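Local structure of glucose-6-phosphate isomerase (Thermus thermophilus, 1ZZG) at residues D5-P10 with E346-Y351; A213-E218 with V374-Q379; I312-L317 with A363-E368; L317-I322 with T338-L343. The protein probably catalyses the reversible isomerization of glucose 6-phosphate to fructose 6-phosphate, a shared step of glycolysis and gluconeogenesis. All coordinates share one frame; numbering follows the deposited sequence.

Contact 1. Residues D5-P10 with E346-Y351; sequences DTRFLP and EAEATY
An Asx turn at D5, overlapping a type I beta turn from T6 to L9, carries D5, R7 and F8 from the end of strand 3-5 onto Y351 and E348 of helix 339-356. The tyrosine is the hub. With CG anti to the backbone N (chi1 179°), its ring reaches out of the helix into the turn, and its hydroxyl donates to D5 OD1 at 2.7 Å. The other face of that carboxylate plane is used by R7 N, which closes the Asx turn on OD1 at 2.9 Å. R7 then folds back, so that NE and NH2 both approach D5 OD2 from one face of the carboxylate, the NH2 to OD2 salt bridge measuring 2.8 Å. This many donors around the buried D5 would favour its ionised form. R7 also runs past Y351, whose CE2 lies above one guanidinium face, and extends a weak salt bridge from NH1 to E348 OE1 at 3.3 Å; the firmer partner of E348 is K344, one turn earlier in the helix. F8 turns its edge to the face of Y351 in a T-shaped stack, centroids 4.9 Å apart and planes at 74°, while R7 CG sits over the centre of the F8 ring. A water ties the turn to the tyrosine once more, accepting from F8 N at 2.9 Å and donating to Y351 OH at 2.6 Å.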
loop_
_atom_site.group_PDB
_atom_site.type_symbol
_atom_site.label_atom_id
_atom_site.label_comp_id
_atom_site.label_asym_id
_atom_site.label_seq_id
_atom_site.Cartn_x
_atom_site.Cartn_y
_atom_site.Cartn_z
ATOM N N ASP A 5 -14.515 0.631 -20.394
ATOM C CA ASP A 5 -14.974 1.951 -20.813
ATOM C C ASP A 5 -13.801 2.790 -21.310
ATOM O O ASP A 5 -12.851 3.042 -20.574
ATOM C CB ASP A 5 -15.658 2.663 -19.644
ATOM C CG ASP A 5 -16.201 4.027 -20.027
ATOM O OD1 ASP A 5 -15.409 4.893 -20.449
ATOM O OD2 ASP A 5 -17.426 4.230 -19.906
ATOM N N THR A 6 -13.873 3.222 -22.563
ATOM C CA THR A 6 -12.818 4.032 -23.155
ATOM C C THR A 6 -13.387 5.362 -23.666
ATOM O O THR A 6 -12.864 5.947 -24.611
ATOM C CB THR A 6 -12.141 3.283 -24.333
ATOM O OG1 THR A 6 -13.133 2.896 -25.295
ATOM C CG2 THR A 6 -11.410 2.037 -23.834
ATOM N N ARG A 7 -14.449 5.836 -23.020
ATOM C CA ARG A 7 -15.107 7.076 -23.422
ATOM C C ARG A 7 -14.164 8.252 -23.651
ATOM O O ARG A 7 -14.461 9.121 -24.468
ATOM C CB ARG A 7 -16.174 7.474 -22.386
ATOM C CG ARG A 7 -15.612 8.082 -21.108
ATOM C CD ARG A 7 -16.695 8.365 -20.071
ATOM N NE ARG A 7 -17.261 7.139 -19.515
ATOM C CZ ARG A 7 -17.992 7.092 -18.405
ATOM N NH1 ARG A 7 -18.249 8.205 -17.733
ATOM N NH2 ARG A 7 -18.462 5.934 -17.960
ATOM N N PHE A 8 -13.033 8.287 -22.945
ATOM C CA PHE A 8 -12.084 9.389 -23.098
ATOM C C PHE A 8 -10.902 9.056 -23.992
ATOM O O PHE A 8 -9.880 9.739 -23.969
ATOM C CB PHE A 8 -11.592 9.858 -21.724
ATOM C CG PHE A 8 -12.696 10.337 -20.828
ATOM C CD1 PHE A 8 -13.523 11.385 -21.226
ATOM C CD2 PHE A 8 -12.940 9.719 -19.606
ATOM C CE1 PHE A 8 -14.582 11.806 -20.422
ATOM C CE2 PHE A 8 -13.996 10.133 -18.795
ATOM C CZ PHE A 8 -14.819 11.179 -19.206
ATOM N N LEU A 9 -11.051 7.990 -24.771
ATOM C CA LEU A 9 -10.029 7.552 -25.715
ATOM C C LEU A 9 -10.801 7.289 -27.012
ATOM O O LEU A 9 -11.009 6.142 -27.407
ATOM C CB LEU A 9 -9.352 6.266 -25.224
ATOM C CG LEU A 9 -8.583 6.313 -23.896
ATOM C CD1 LEU A 9 -8.141 4.905 -23.511
ATOM C CD2 LEU A 9 -7.380 7.228 -24.028
ATOM N N PRO A 10 -11.237 8.365 -27.689
ATOM C CA PRO A 10 -12.000 8.297 -28.941
ATOM C C PRO A 10 -11.374 7.518 -30.095
ATOM O O PRO A 10 -12.090 6.980 -30.940
ATOM C CB PRO A 10 -12.218 9.771 -29.285
ATOM C CG PRO A 10 -10.981 10.419 -28.752
ATOM C CD PRO A 10 -10.849 9.758 -27.397
ATOM N N GLU A 346 -17.773 9.979 -6.729
ATOM C CA GLU A 346 -16.371 10.381 -6.696
ATOM C C GLU A 346 -15.542 9.653 -7.748
ATOM O O GLU A 346 -14.615 10.224 -8.326
ATOM C CB GLU A 346 -15.767 10.128 -5.313
ATOM C CG GLU A 346 -16.415 10.927 -4.199
ATOM C CD GLU A 346 -15.536 10.997 -2.972
ATOM O OE1 GLU A 346 -14.530 11.735 -3.008
ATOM O OE2 GLU A 346 -15.838 10.303 -1.980
ATOM N N ALA A 347 -15.876 8.391 -7.993
ATOM C CA ALA A 347 -15.149 7.602 -8.982
ATOM C C ALA A 347 -15.382 8.189 -10.377
ATOM O O ALA A 347 -14.431 8.457 -11.114
ATOM C CB ALA A 347 -15.614 6.145 -8.929
ATOM N N GLU A 348 -16.649 8.398 -10.724
ATOM C CA GLU A 348 -16.996 8.957 -12.031
ATOM C C GLU A 348 -16.377 10.340 -12.177
ATOM O O GLU A 348 -15.818 10.672 -13.222
ATOM C CB GLU A 348 -18.519 9.067 -12.195
ATOM C CG GLU A 348 -19.285 7.742 -12.248
ATOM C CD GLU A 348 -19.001 6.922 -13.500
ATOM O OE1 GLU A 348 -18.536 7.497 -14.514
ATOM O OE2 GLU A 348 -19.261 5.700 -13.475
ATOM N N ALA A 349 -16.480 11.134 -11.116
ATOM C CA ALA A 349 -15.949 12.491 -11.098
ATOM C C ALA A 349 -14.445 12.514 -11.343
ATOM O O ALA A 349 -13.955 13.301 -12.149
ATOM C CB ALA A 349 -16.272 13.154 -9.762
ATOM N N THR A 350 -13.714 11.650 -10.646
ATOM C CA THR A 350 -12.264 11.591 -10.801
ATOM C C THR A 350 -11.866 11.076 -12.181
ATOM O O THR A 350 -10.907 11.567 -12.786
ATOM C CB THR A 350 -11.630 10.694 -9.728
ATOM O OG1 THR A 350 -11.883 11.254 -8.433
ATOM C CG2 THR A 350 -10.129 10.581 -9.948
ATOM N N TYR A 351 -12.604 10.082 -12.667
ATOM C CA TYR A 351 -12.359 9.504 -13.981
ATOM C C TYR A 351 -12.413 10.643 -15.004
ATOM O O TYR A 351 -11.513 10.793 -15.838
ATOM C CB TYR A 351 -13.426 8.436 -14.270
ATOM C CG TYR A 351 -13.323 7.743 -15.614
ATOM C CD1 TYR A 351 -12.089 7.551 -16.242
ATOM C CD2 TYR A 351 -14.466 7.244 -16.242
ATOM C CE1 TYR A 351 -12.000 6.877 -17.464
ATOM C CE2 TYR A 351 -14.389 6.572 -17.457
ATOM C CZ TYR A 351 -13.156 6.391 -18.062
ATOM O OH TYR A 351 -13.084 5.726 -19.259
HETATM O O HOH W 1 -20.450 4.393 -15.624
HETATM O O HOH W 2 -11.629 6.292 -21.397
#

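Contact 2. Residues A213-E218 with V374-Q379; sequences ARKANE and VGWLMQ
K215 lays its aliphatic root over the indole of W376: CB stands 3.4 Å from the centroid of the six-membered ring, a CH-pi contact over the face. W376 lays its ring against helix 206-221 with CG anti to the backbone N (chi1 -171°), and A216 CB also touches its CD1. The lysine bends at its second and third torsions, which takes NZ away from the indole to a salt bridge with E218 OE1 at 3.2 Å. Q379, bent at its second torsion, slides CB against A216 CB at 3.5 Å and CG along A213 O. Its amide NE2 donates to N217 OD1 at 2.9 Å in a nearly straight bond (175°), although the two amide planes are strongly turned against each other. N217 OD1 also accepts from W383 NE1, and Q379 NE2 has a second acceptor in W43 O. With the small A213, A216 and G375 among the residues at the crossing, the axes approach to 7.2 Å at -44°, a close-packed helix-helix interface.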
loop_
_atom_site.group_PDB
_atom_site.type_symbol
_atom_site.label_atom_id
_atom_site.label_comp_id
_atom_site.label_asym_id
_atom_site.label_seq_id
_atom_site.Cartn_x
_atom_site.Cartn_y
_atom_site.Cartn_z
ATOM N N ALA A 213 -13.414 -16.549 -12.759
ATOM C CA ALA A 213 -12.153 -16.687 -13.484
ATOM C C ALA A 213 -12.412 -17.434 -14.801
ATOM O O ALA A 213 -11.804 -17.128 -15.832
ATOM C CB ALA A 213 -11.119 -17.438 -12.630
ATOM N N ARG A 214 -13.318 -18.406 -14.762
ATOM C CA ARG A 214 -13.678 -19.174 -15.959
ATOM C C ARG A 214 -14.266 -18.216 -17.003
ATOM O O ARG A 214 -13.996 -18.344 -18.197
ATOM C CB ARG A 214 -14.707 -20.251 -15.601
ATOM C CG ARG A 214 -14.948 -21.305 -16.680
ATOM C CD ARG A 214 -15.854 -22.407 -16.132
ATOM N NE ARG A 214 -15.419 -22.799 -14.794
ATOM C CZ ARG A 214 -16.230 -23.242 -13.840
ATOM N NH1 ARG A 214 -17.529 -23.360 -14.073
ATOM N NH2 ARG A 214 -15.745 -23.536 -12.641
ATOM N N LYS A 215 -15.071 -17.256 -16.551
ATOM C CA LYS A 215 -15.661 -16.287 -17.469
ATOM C C LYS A 215 -14.544 -15.516 -18.172
ATOM O O LYS A 215 -14.612 -15.275 -19.373
ATOM C CB LYS A 215 -16.565 -15.313 -16.712
ATOM C CG LYS A 215 -17.735 -15.984 -15.994
ATOM C CD LYS A 215 -18.635 -16.746 -16.961
ATOM C CE LYS A 215 -19.319 -15.813 -17.951
ATOM N NZ LYS A 215 -20.219 -16.546 -18.895
ATOM N N ALA A 216 -13.521 -15.128 -17.412
ATOM C CA ALA A 216 -12.383 -14.406 -17.970
ATOM C C ALA A 216 -11.714 -15.280 -19.034
ATOM O O ALA A 216 -11.334 -14.788 -20.102
ATOM C CB ALA A 216 -11.387 -14.056 -16.869
ATOM N N ASN A 217 -11.569 -16.574 -18.748
ATOM C CA ASN A 217 -10.964 -17.485 -19.724
ATOM C C ASN A 217 -11.766 -17.419 -21.024
ATOM O O ASN A 217 -11.204 -17.440 -22.110
ATOM C CB ASN A 217 -10.959 -18.927 -19.215
ATOM C CG ASN A 217 -9.852 -19.194 -18.213
ATOM O OD1 ASN A 217 -8.969 -18.357 -17.996
ATOM N ND2 ASN A 217 -9.885 -20.376 -17.606
ATOM N N GLU A 218 -13.084 -17.347 -20.901
ATOM C CA GLU A 218 -13.944 -17.271 -22.076
ATOM C C GLU A 218 -13.637 -16.014 -22.878
ATOM O O GLU A 218 -13.470 -16.074 -24.100
ATOM C CB GLU A 218 -15.414 -17.271 -21.657
ATOM C CG GLU A 218 -15.946 -18.639 -21.285
ATOM C CD GLU A 218 -17.327 -18.571 -20.665
ATOM O OE1 GLU A 218 -18.106 -17.663 -21.034
ATOM O OE2 GLU A 218 -17.638 -19.433 -19.817
ATOM N N VAL A 374 -14.550 -10.340 -8.876
ATOM C CA VAL A 374 -13.127 -10.163 -8.610
ATOM C C VAL A 374 -12.309 -11.308 -9.212
ATOM O O VAL A 374 -11.207 -11.089 -9.713
ATOM C CB VAL A 374 -12.865 -10.026 -7.089
ATOM C CG1 VAL A 374 -11.365 -9.970 -6.808
ATOM C CG2 VAL A 374 -13.553 -8.746 -6.569
ATOM N N GLY A 375 -12.855 -12.525 -9.173
ATOM C CA GLY A 375 -12.165 -13.659 -9.767
ATOM C C GLY A 375 -12.030 -13.400 -11.258
ATOM O O GLY A 375 -11.025 -13.734 -11.890
ATOM N N TRP A 376 -13.070 -12.796 -11.821
ATOM C CA TRP A 376 -13.088 -12.448 -13.230
ATOM C C TRP A 376 -11.989 -11.404 -13.474
ATOM O O TRP A 376 -11.148 -11.573 -14.355
ATOM C CB TRP A 376 -14.462 -11.871 -13.602
ATOM C CG TRP A 376 -14.677 -11.671 -15.085
ATOM C CD1 TRP A 376 -13.758 -11.240 -16.004
ATOM C CD2 TRP A 376 -15.908 -11.848 -15.803
ATOM N NE1 TRP A 376 -14.340 -11.139 -17.249
ATOM C CE2 TRP A 376 -15.658 -11.507 -17.153
ATOM C CE3 TRP A 376 -17.197 -12.266 -15.437
ATOM C CZ2 TRP A 376 -16.652 -11.565 -18.139
ATOM C CZ3 TRP A 376 -18.189 -12.325 -16.422
ATOM C CH2 TRP A 376 -17.904 -11.977 -17.756
ATOM N N LEU A 377 -11.984 -10.337 -12.676
ATOM C CA LEU A 377 -10.983 -9.279 -12.832
ATOM C C LEU A 377 -9.542 -9.782 -12.717
ATOM O O LEU A 377 -8.699 -9.483 -13.560
ATOM C CB LEU A 377 -11.221 -8.163 -11.806
ATOM C CG LEU A 377 -10.191 -7.024 -11.795
ATOM C CD1 LEU A 377 -10.074 -6.410 -13.188
ATOM C CD2 LEU A 377 -10.604 -5.970 -10.776
ATOM N N MET A 378 -9.257 -10.547 -11.673
ATOM C CA MET A 378 -7.910 -11.077 -11.483
ATOM C C MET A 378 -7.452 -11.971 -12.636
ATOM O O MET A 378 -6.329 -11.836 -13.124
ATOM C CB MET A 378 -7.835 -11.839 -10.156
ATOM C CG MET A 378 -7.956 -10.930 -8.937
ATOM S SD MET A 378 -7.915 -11.818 -7.353
ATOM C CE MET A 378 -6.155 -12.176 -7.227
ATOM N N GLN A 379 -8.314 -12.882 -13.072
ATOM C CA GLN A 379 -7.960 -13.776 -14.175
ATOM C C GLN A 379 -7.793 -12.961 -15.465
ATOM O O GLN A 379 -6.944 -13.270 -16.305
ATOM C CB GLN A 379 -9.043 -14.844 -14.371
ATOM C CG GLN A 379 -8.665 -15.924 -15.393
ATOM C CD GLN A 379 -7.697 -16.954 -14.835
ATOM O OE1 GLN A 379 -7.144 -16.778 -13.752
ATOM N NE2 GLN A 379 -7.486 -18.036 -15.578
#

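Contact 3. Residues I312-L317 with A363-E368; sequences IPEAPL and ALFLPE
I312 and F365 are bridged in register, as are P313 and L366, where strands 306-313 and 360-366 run parallel as neighbours in the mixed sheet. The backbone bonds come first: I312 N donates to L364 O at 3.0 Å, L366 N returns to I312 O at 3.0 Å, and a weaker, bent bond joins E314 N to L366 O at 2.8 Å. CA-H...O contacts, such as F365 CA to I312 O, run between them. Apolar packing follows on the face turned to helix 339-356, where I312 and F365 lie side by side with I312 CB 3.8 Å from CE1 of the ring. E314 crosses the phenylalanine at about a right angle, its CG 3.8 Å from F365 CD1; outside the two segments, R3 pairs ionically with E314 OE2 and forms a cation-pi contact with F365. Cutting F365 back to an alanine is likely to leave R3 without its aromatic partner and open a gap beside I312 and E314. Farther along, L317 CD2 rests on E368 CG at 3.6 Å, the polar end of E368 bonding to S370. Regular hydrogen bonding thus stops with the strands; beyond it remain one weak N-H...O bond, CA-H...O contact and side-chain packing.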
loop_
_atom_site.group_PDB
_atom_site.type_symbol
_atom_site.label_atom_id
_atom_site.label_comp_id
_atom_site.label_asym_id
_atom_site.label_seq_id
_atom_site.Cartn_x
_atom_site.Cartn_y
_atom_site.Cartn_z
ATOM N N ILE A 312 -13.862 0.416 -11.080
ATOM C CA ILE A 312 -15.022 0.958 -10.377
ATOM C C ILE A 312 -16.209 0.008 -10.237
ATOM O O ILE A 312 -16.704 -0.530 -11.228
ATOM C CB ILE A 312 -15.537 2.218 -11.106
ATOM C CG1 ILE A 312 -14.390 3.207 -11.310
ATOM C CG2 ILE A 312 -16.703 2.823 -10.339
ATOM C CD1 ILE A 312 -14.727 4.345 -12.251
ATOM N N PRO A 313 -16.688 -0.203 -8.999
ATOM C CA PRO A 313 -17.832 -1.089 -8.777
ATOM C C PRO A 313 -19.102 -0.331 -9.175
ATOM O O PRO A 313 -19.136 0.897 -9.111
ATOM C CB PRO A 313 -17.761 -1.360 -7.279
ATOM C CG PRO A 313 -17.252 -0.057 -6.748
ATOM C CD PRO A 313 -16.136 0.269 -7.716
ATOM N N GLU A 314 -20.140 -1.045 -9.589
ATOM C CA GLU A 314 -21.371 -0.369 -9.988
ATOM C C GLU A 314 -22.513 -0.525 -8.996
ATOM O O GLU A 314 -23.547 0.128 -9.129
ATOM C CB GLU A 314 -21.816 -0.856 -11.365
ATOM C CG GLU A 314 -20.832 -0.503 -12.459
ATOM C CD GLU A 314 -21.381 -0.761 -13.844
ATOM O OE1 GLU A 314 -21.694 -1.927 -14.157
ATOM O OE2 GLU A 314 -21.497 0.210 -14.619
ATOM N N ALA A 315 -22.323 -1.382 -8.000
ATOM C CA ALA A 315 -23.348 -1.606 -6.993
ATOM C C ALA A 315 -22.741 -2.103 -5.692
ATOM O O ALA A 315 -21.702 -2.771 -5.689
ATOM C CB ALA A 315 -24.375 -2.624 -7.506
ATOM N N PRO A 316 -23.374 -1.759 -4.560
ATOM C CA PRO A 316 -22.898 -2.184 -3.246
ATOM C C PRO A 316 -23.590 -3.501 -2.937
ATOM O O PRO A 316 -24.595 -3.831 -3.570
ATOM C CB PRO A 316 -23.395 -1.074 -2.335
ATOM C CG PRO A 316 -24.752 -0.784 -2.921
ATOM C CD PRO A 316 -24.466 -0.772 -4.425
ATOM N N LEU A 317 -23.057 -4.259 -1.987
ATOM C CA LEU A 317 -23.697 -5.505 -1.596
ATOM C C LEU A 317 -24.735 -5.128 -0.539
ATOM O O LEU A 317 -25.807 -5.722 -0.460
ATOM C CB LEU A 317 -22.673 -6.489 -1.023
ATOM C CG LEU A 317 -21.576 -6.921 -2.000
ATOM C CD1 LEU A 317 -20.725 -8.008 -1.355
ATOM C CD2 LEU A 317 -22.206 -7.436 -3.299
ATOM N N ALA A 363 -11.515 2.938 -17.861
ATOM C CA ALA A 363 -12.068 2.319 -16.671
ATOM C C ALA A 363 -12.569 0.912 -16.896
ATOM O O ALA A 363 -13.018 0.562 -17.986
ATOM C CB ALA A 363 -13.206 3.183 -16.118
ATOM N N LEU A 364 -12.473 0.108 -15.845
ATOM C CA LEU A 364 -12.957 -1.259 -15.864
ATOM C C LEU A 364 -14.034 -1.304 -14.795
ATOM O O LEU A 364 -13.760 -1.091 -13.614
ATOM C CB LEU A 364 -11.834 -2.243 -15.528
ATOM C CG LEU A 364 -10.862 -2.568 -16.662
ATOM C CD1 LEU A 364 -9.729 -3.442 -16.140
ATOM C CD2 LEU A 364 -11.608 -3.274 -17.781
ATOM N N PHE A 365 -15.268 -1.555 -15.214
ATOM C CA PHE A 365 -16.387 -1.610 -14.285
ATOM C C PHE A 365 -16.717 -3.029 -13.840
ATOM O O PHE A 365 -16.731 -3.960 -14.645
ATOM C CB PHE A 365 -17.627 -0.966 -14.924
ATOM C CG PHE A 365 -17.544 0.532 -15.040
ATOM C CD1 PHE A 365 -17.940 1.351 -13.981
ATOM C CD2 PHE A 365 -17.037 1.126 -16.192
ATOM C CE1 PHE A 365 -17.831 2.740 -14.070
ATOM C CE2 PHE A 365 -16.922 2.519 -16.292
ATOM C CZ PHE A 365 -17.320 3.326 -15.227
ATOM N N LEU A 366 -16.962 -3.175 -12.542
ATOM C CA LEU A 366 -17.338 -4.443 -11.933
ATOM C C LEU A 366 -18.784 -4.270 -11.490
ATOM O O LEU A 366 -19.152 -3.224 -10.960
ATOM C CB LEU A 366 -16.489 -4.734 -10.690
ATOM C CG LEU A 366 -15.115 -5.388 -10.815
ATOM C CD1 LEU A 366 -14.281 -4.680 -11.863
ATOM C CD2 LEU A 366 -14.436 -5.343 -9.451
ATOM N N PRO A 367 -19.625 -5.290 -11.702
ATOM C CA PRO A 367 -21.022 -5.147 -11.278
ATOM C C PRO A 367 -21.102 -4.837 -9.781
ATOM O O PRO A 367 -21.955 -4.078 -9.333
ATOM C CB PRO A 367 -21.622 -6.503 -11.625
ATOM C CG PRO A 367 -20.858 -6.882 -12.871
ATOM C CD PRO A 367 -19.433 -6.506 -12.514
ATOM N N GLU A 368 -20.195 -5.435 -9.020
ATOM C CA GLU A 368 -20.124 -5.235 -7.579
ATOM C C GLU A 368 -18.861 -5.950 -7.120
ATOM O O GLU A 368 -18.263 -6.690 -7.897
ATOM C CB GLU A 368 -21.353 -5.840 -6.882
ATOM C CG GLU A 368 -21.399 -7.370 -6.822
ATOM C CD GLU A 368 -21.675 -8.025 -8.163
ATOM O OE1 GLU A 368 -22.741 -7.746 -8.756
ATOM O OE2 GLU A 368 -20.833 -8.832 -8.626
#

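Contact 4. Residues L317-I322 with T338-L343; sequences LEDVEI and TLFQLL
A capping box opens helix 339-356, and D319 and V320 of the preceding loop bind to it at T338, L339 and F340. T338 is the N-cap: with OG1 between its backbone N and carbonyl carbon (chi1 69°), the hydroxyl accepts from Q341 N at 2.9 Å, and Q341 OE1 in turn accepts from T338 N. The same hydroxyl donates a hydrogen bond to D319 OD2 at 2.7 Å. D319 OD1 takes F340 N on its syn side at 3.1 Å and, from the opposite face of the carboxylate, V320 N of its own loop at 2.6 Å, so both oxygens are held and the group can hardly turn. A negative charge here, beside the first amides of the helix, would be favoured by the helix dipole. With an alanine here, F340 N, V320 N and the T338 hydroxyl are likely to lose their shared carboxylate acceptor, leaving the loop less firmly tied to the helix start. Next to it, L339 N donates to V320 O at 2.8 Å. L339 lies alongside V320, CD1 3.7 Å from V320 CB, and crosses I322 at about a right angle, CD2 3.8 Å from I322 CG1. V320 also packs on L107 of the second subunit, so the loop lies at the dimer interface. This is a capped helix N-terminus whose N-cap threonine is itself gripped by an aspartate from outside the helix.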
loop_
_atom_site.group_PDB
_atom_site.type_symbol
_atom_site.label_atom_id
_atom_site.label_comp_id
_atom_site.label_asym_id
_atom_site.label_seq_id
_atom_site.Cartn_x
_atom_site.Cartn_y
_atom_site.Cartn_z
ATOM N N LEU A 317 -23.057 -4.259 -1.987
ATOM C CA LEU A 317 -23.697 -5.505 -1.596
ATOM C C LEU A 317 -24.735 -5.128 -0.539
ATOM O O LEU A 317 -25.807 -5.722 -0.460
ATOM C CB LEU A 317 -22.673 -6.489 -1.023
ATOM C CG LEU A 317 -21.576 -6.921 -2.000
ATOM C CD1 LEU A 317 -20.725 -8.008 -1.355
ATOM C CD2 LEU A 317 -22.206 -7.436 -3.299
ATOM N N GLU A 318 -24.393 -4.127 0.266
ATOM C CA GLU A 318 -25.271 -3.607 1.308
ATOM C C GLU A 318 -24.860 -2.154 1.505
ATOM O O GLU A 318 -23.740 -1.866 1.932
ATOM C CB GLU A 318 -25.121 -4.395 2.613
ATOM C CG GLU A 318 -25.966 -3.823 3.745
ATOM C CD GLU A 318 -26.060 -4.736 4.954
ATOM O OE1 GLU A 318 -25.045 -5.367 5.325
ATOM O OE2 GLU A 318 -27.155 -4.806 5.551
ATOM N N ASP A 319 -25.773 -1.246 1.177
ATOM C CA ASP A 319 -25.514 0.183 1.255
ATOM C C ASP A 319 -25.858 0.818 2.601
ATOM O O ASP A 319 -26.411 0.173 3.491
ATOM C CB ASP A 319 -26.289 0.894 0.143
ATOM C CG ASP A 319 -25.582 2.132 -0.362
ATOM O OD1 ASP A 319 -24.672 2.631 0.330
ATOM O OD2 ASP A 319 -25.941 2.610 -1.454
ATOM N N VAL A 320 -25.523 2.096 2.734
ATOM C CA VAL A 320 -25.784 2.844 3.958
ATOM C C VAL A 320 -26.249 4.251 3.629
ATOM O O VAL A 320 -25.563 4.992 2.918
ATOM C CB VAL A 320 -24.521 2.967 4.826
ATOM C CG1 VAL A 320 -24.781 3.921 5.987
ATOM C CG2 VAL A 320 -24.109 1.608 5.333
ATOM N N GLU A 321 -27.413 4.625 4.144
ATOM C CA GLU A 321 -27.923 5.962 3.895
ATOM C C GLU A 321 -27.227 6.920 4.852
ATOM O O GLU A 321 -27.067 6.619 6.034
ATOM C CB GLU A 321 -29.438 6.023 4.116
ATOM C CG GLU A 321 -30.053 7.346 3.675
ATOM C CD GLU A 321 -31.564 7.366 3.787
ATOM O OE1 GLU A 321 -32.216 6.420 3.291
ATOM O OE2 GLU A 321 -32.099 8.335 4.361
ATOM N N ILE A 322 -26.794 8.062 4.326
ATOM C CA ILE A 322 -26.131 9.073 5.140
ATOM C C ILE A 322 -27.233 9.839 5.875
ATOM O O ILE A 322 -28.017 10.565 5.259
ATOM C CB ILE A 322 -25.315 10.052 4.263
ATOM C CG1 ILE A 322 -24.258 9.278 3.461
ATOM C CG2 ILE A 322 -24.642 11.104 5.143
ATOM C CD1 ILE A 322 -23.564 10.105 2.404
ATOM N N THR A 338 -26.621 7.899 -0.271
ATOM C CA THR A 338 -26.016 6.716 0.345
ATOM C C THR A 338 -24.487 6.782 0.240
ATOM O O THR A 338 -23.939 7.553 -0.549
ATOM C CB THR A 338 -26.480 5.405 -0.335
ATOM O OG1 THR A 338 -25.924 5.324 -1.655
ATOM C CG2 THR A 338 -28.002 5.353 -0.424
ATOM N N LEU A 339 -23.805 5.973 1.044
ATOM C CA LEU A 339 -22.349 5.945 1.017
ATOM C C LEU A 339 -21.860 5.456 -0.343
ATOM O O LEU A 339 -20.921 6.018 -0.910
ATOM C CB LEU A 339 -21.801 5.040 2.130
ATOM C CG LEU A 339 -21.913 5.605 3.553
ATOM C CD1 LEU A 339 -21.255 4.662 4.548
ATOM C CD2 LEU A 339 -21.247 6.969 3.608
ATOM N N PHE A 340 -22.494 4.416 -0.876
ATOM C CA PHE A 340 -22.074 3.914 -2.181
ATOM C C PHE A 340 -22.329 4.969 -3.253
ATOM O O PHE A 340 -21.541 5.128 -4.187
ATOM C CB PHE A 340 -22.821 2.642 -2.562
ATOM C CG PHE A 340 -22.305 2.017 -3.826
ATOM C CD1 PHE A 340 -21.194 1.175 -3.796
ATOM C CD2 PHE A 340 -22.875 2.333 -5.056
ATOM C CE1 PHE A 340 -20.655 0.659 -4.972
ATOM C CE2 PHE A 340 -22.343 1.825 -6.241
ATOM C CZ PHE A 340 -21.230 0.986 -6.197
ATOM N N GLN A 341 -23.442 5.682 -3.120
ATOM C CA GLN A 341 -23.789 6.731 -4.075
ATOM C C GLN A 341 -22.649 7.749 -4.121
ATOM O O GLN A 341 -22.276 8.238 -5.189
ATOM C CB GLN A 341 -25.084 7.418 -3.644
ATOM C CG GLN A 341 -25.702 8.318 -4.698
ATOM C CD GLN A 341 -26.968 8.992 -4.201
ATOM O OE1 GLN A 341 -27.580 8.548 -3.224
ATOM N NE2 GLN A 341 -27.377 10.060 -4.881
ATOM N N LEU A 342 -22.100 8.065 -2.951
ATOM C CA LEU A 342 -20.991 9.013 -2.860
ATOM C C LEU A 342 -19.754 8.417 -3.530
ATOM O O LEU A 342 -19.104 9.060 -4.352
ATOM C CB LEU A 342 -20.674 9.336 -1.395
ATOM C CG LEU A 342 -19.486 10.278 -1.166
ATOM C CD1 LEU A 342 -19.652 11.550 -1.995
ATOM C CD2 LEU A 342 -19.373 10.612 0.312
ATOM N N LEU A 343 -19.439 7.184 -3.158
ATOM C CA LEU A 343 -18.293 6.467 -3.707
ATOM C C LEU A 343 -18.331 6.501 -5.231
ATOM O O LEU A 343 -17.358 6.885 -5.880
ATOM C CB LEU A 343 -18.310 5.017 -3.202
ATOM C CG LEU A 343 -17.329 3.980 -3.762
ATOM C CD1 LEU A 343 -15.912 4.534 -3.756
ATOM C CD2 LEU A 343 -17.415 2.695 -2.915
#

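Contacts 1, 3 and 4 are joined through helix 339-356, which connects strands 306-313 and 360-366 as a beta-alpha-beta crossover. Contact 3 pairs those strands, contact 4 fixes the start of the helix and contact 1 its middle. Contacts 1 and 3 have centres about 14 Å apart, and D5 N probably bonds to A363 O at 2.8 Å. Contact 4, its centre about 13 Å from that of contact 3, shares L317 with it and adds F340 CD1, packed 3.5 Å from P316 CB. Contact 2 meets the sheet's other face, L377 CD2 lying 4.0 Å from L366 CD1. All lie away from the predicted catalytic residues E267 and K406; all but contact 2 touch the second subunit.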